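Local atomic coordinates of synaptic vesicle membrane protein VAT-1 homolog-like (Homo sapiens, PDB entry 4A27), a protein that probably acts as a zinc-binding oxidoreductase of the quinone oxidoreductase subfamily, its substrate not established. Residues A[89-94]-A[123-128]. Residues are numbered along the deposited sequence; the frame is centred on the assembly and turned at random.
Sequences MAFVNY and FPMNFV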
loop_
_atom_site.group_PDB
_atom_site.type_symbol
_atom_site.label_atom_id
_atom_site.label_comp_id
_atom_site.label_asym_id
_atom_site.label_seq_id
_atom_site.Cartn_x
_atom_site.Cartn_y
_atom_site.Cartn_z
ATOM N N MET A 89 -21.276 -20.903 -4.152
ATOM C CA MET A 89 -21.427 -19.764 -3.266
ATOM C C MET A 89 -21.377 -18.538 -4.142
ATOM O O MET A 89 -20.852 -18.585 -5.261
ATOM C CB MET A 89 -20.315 -19.747 -2.209
ATOM C CG MET A 89 -18.916 -19.563 -2.758
ATOM S SD MET A 89 -17.601 -19.770 -1.504
ATOM C CE MET A 89 -16.162 -19.927 -2.598
ATOM N N ALA A 90 -21.919 -17.428 -3.657
ATOM C CA ALA A 90 -22.152 -16.328 -4.563
ATOM C C ALA A 90 -22.365 -15.039 -3.832
ATOM O O ALA A 90 -22.852 -15.046 -2.701
ATOM C CB ALA A 90 -23.389 -16.626 -5.471
ATOM N N PHE A 91 -21.939 -13.952 -4.470
ATOM C CA PHE A 91 -22.245 -12.618 -3.999
ATOM C C PHE A 91 -23.499 -12.206 -4.733
ATOM O O PHE A 91 -23.688 -12.567 -5.887
ATOM C CB PHE A 91 -21.139 -11.613 -4.369
ATOM C CG PHE A 91 -19.849 -11.788 -3.615
ATOM C CD1 PHE A 91 -19.741 -11.375 -2.303
ATOM C CD2 PHE A 91 -18.716 -12.323 -4.232
ATOM C CE1 PHE A 91 -18.546 -11.524 -1.632
ATOM C CE2 PHE A 91 -17.523 -12.466 -3.555
ATOM C CZ PHE A 91 -17.435 -12.053 -2.278
ATOM N N VAL A 92 -24.313 -11.393 -4.114
ATOM C CA VAL A 92 -25.491 -10.926 -4.795
ATOM C C VAL A 92 -25.795 -9.548 -4.258
ATOM O O VAL A 92 -25.573 -9.278 -3.072
ATOM C CB VAL A 92 -26.664 -11.943 -4.669
ATOM C CG1 VAL A 92 -27.020 -12.180 -3.262
ATOM C CG2 VAL A 92 -27.889 -11.439 -5.447
ATOM N N ASN A 93 -26.189 -8.648 -5.155
ATOM C CA ASN A 93 -26.366 -7.256 -4.790
ATOM C C ASN A 93 -27.748 -7.137 -4.198
ATOM O O ASN A 93 -28.696 -6.773 -4.875
ATOM C CB ASN A 93 -26.162 -6.335 -6.018
ATOM C CG ASN A 93 -26.011 -4.858 -5.645
ATOM O OD1 ASN A 93 -26.002 -4.477 -4.479
ATOM N ND2 ASN A 93 -25.870 -4.020 -6.659
ATOM N N TYR A 94 -27.853 -7.462 -2.914
ATOM C CA TYR A 94 -29.152 -7.579 -2.209
ATOM C C TYR A 94 -29.821 -8.835 -2.673
ATOM O O TYR A 94 -29.314 -9.531 -3.568
ATOM C CB TYR A 94 -30.086 -6.371 -2.442
ATOM C CG TYR A 94 -29.581 -5.106 -1.837
ATOM C CD1 TYR A 94 -29.826 -4.806 -0.505
ATOM C CD2 TYR A 94 -28.837 -4.219 -2.577
ATOM C CE1 TYR A 94 -29.333 -3.648 0.081
ATOM C CE2 TYR A 94 -28.328 -3.064 -2.003
ATOM C CZ TYR A 94 -28.578 -2.785 -0.673
ATOM O OH TYR A 94 -28.083 -1.609 -0.121
ATOM N N PHE A 123 -17.893 -18.149 3.766
ATOM C CA PHE A 123 -16.568 -18.102 3.128
ATOM C C PHE A 123 -16.249 -16.745 2.385
ATOM O O PHE A 123 -15.337 -16.032 2.790
ATOM C CB PHE A 123 -16.463 -19.278 2.170
ATOM C CG PHE A 123 -15.091 -19.592 1.728
ATOM C CD1 PHE A 123 -14.230 -20.286 2.563
ATOM C CD2 PHE A 123 -14.632 -19.194 0.480
ATOM C CE1 PHE A 123 -12.932 -20.595 2.154
ATOM C CE2 PHE A 123 -13.325 -19.508 0.064
ATOM C CZ PHE A 123 -12.487 -20.216 0.910
ATOM N N PRO A 124 -17.034 -16.370 1.347
ATOM C CA PRO A 124 -16.657 -15.269 0.437
ATOM C C PRO A 124 -16.437 -13.887 1.032
ATOM O O PRO A 124 -15.384 -13.310 0.827
ATOM C CB PRO A 124 -17.826 -15.190 -0.575
ATOM C CG PRO A 124 -18.802 -16.181 -0.166
ATOM C CD PRO A 124 -18.449 -16.750 1.157
ATOM N N MET A 125 -17.400 -13.331 1.750
ATOM C CA MET A 125 -17.205 -11.983 2.277
ATOM C C MET A 125 -15.961 -11.911 3.151
ATOM O O MET A 125 -15.072 -11.084 2.897
ATOM C CB MET A 125 -18.427 -11.491 3.045
ATOM C CG MET A 125 -19.618 -11.101 2.153
ATOM S SD MET A 125 -19.381 -9.522 1.292
ATOM C CE MET A 125 -19.932 -8.433 2.626
ATOM N N ASN A 126 -15.909 -12.756 4.189
ATOM C CA ASN A 126 -14.853 -12.649 5.177
ATOM C C ASN A 126 -13.490 -12.967 4.591
ATOM O O ASN A 126 -12.513 -12.215 4.833
ATOM C CB ASN A 126 -15.113 -13.491 6.420
ATOM C CG ASN A 126 -16.308 -13.002 7.248
ATOM O OD1 ASN A 126 -16.781 -11.891 7.084
ATOM N ND2 ASN A 126 -16.789 -13.844 8.145
ATOM N N PHE A 127 -13.381 -14.062 3.843
ATOM C CA PHE A 127 -12.073 -14.481 3.386
ATOM C C PHE A 127 -11.549 -13.651 2.210
ATOM O O PHE A 127 -10.339 -13.388 2.137
ATOM C CB PHE A 127 -11.999 -15.982 3.105
ATOM C CG PHE A 127 -11.842 -16.804 4.357
ATOM C CD1 PHE A 127 -12.947 -17.085 5.160
ATOM C CD2 PHE A 127 -10.584 -17.252 4.757
ATOM C CE1 PHE A 127 -12.797 -17.799 6.358
ATOM C CE2 PHE A 127 -10.426 -17.981 5.953
ATOM C CZ PHE A 127 -11.551 -18.252 6.743
ATOM N N VAL A 128 -12.429 -13.198 1.312
ATOM C CA VAL A 128 -11.967 -12.346 0.231
ATOM C C VAL A 128 -11.514 -11.000 0.840
ATOM O O VAL A 128 -10.511 -10.446 0.445
ATOM C CB VAL A 128 -13.047 -12.138 -0.896
ATOM C CG1 VAL A 128 -12.604 -11.127 -1.881
ATOM C CG2 VAL A 128 -13.356 -13.472 -1.640
#
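Two Met-aromatic contacts, M89 with F123 and F91 with M125, join the last residues of strand 87-91 in the GroES-like domain to F123 and the start of helix 124-137. Strand and helix run nearly at right angles, their short axes crossing at -79° and 10.0 Å apart, a gap bridged largely by side chains. M89 reaches over with its chain extended beyond CG, bringing CE to 3.5 Å from F123 CD2. M89 SD sits oblique to the F123 ring, 4.8 Å from its centroid, and touches P124 CG at 4.0 Å. F91 has CG anti to its carbonyl carbon (chi1 -71°), which swings the ring to the helix start, where CZ meets P124 CB at 3.6 Å. M125, bent at chi2 and chi3, sets SD at the rim of the F91 ring, near its plane and 3.6 Å from CE1; V128 CG2 approaches F91 CZ, also near the ring plane but more loosely, at 4.4 Å. This is the interior of a medium-chain dehydrogenase/reductase, in which a GroES-like domain packs beside a nucleotide-binding-type Rossmann domain with a six-stranded parallel sheet; helix 124-137 leads into its first strand, 145-148. L280 and L284 of helix 280-285 also pack on F91, and L300 of helix 290-305 on F123. Replacing F91 by alanine is likely to leave P124 CB without its aromatic neighbour, deprive the M125 sulfur of its ring and open a gap between strand and helix. Within the turn, F127 N bonds to F123 O and V128 N to P124 O, while M125 N, near the helix start, donates to the carboxylate of E67.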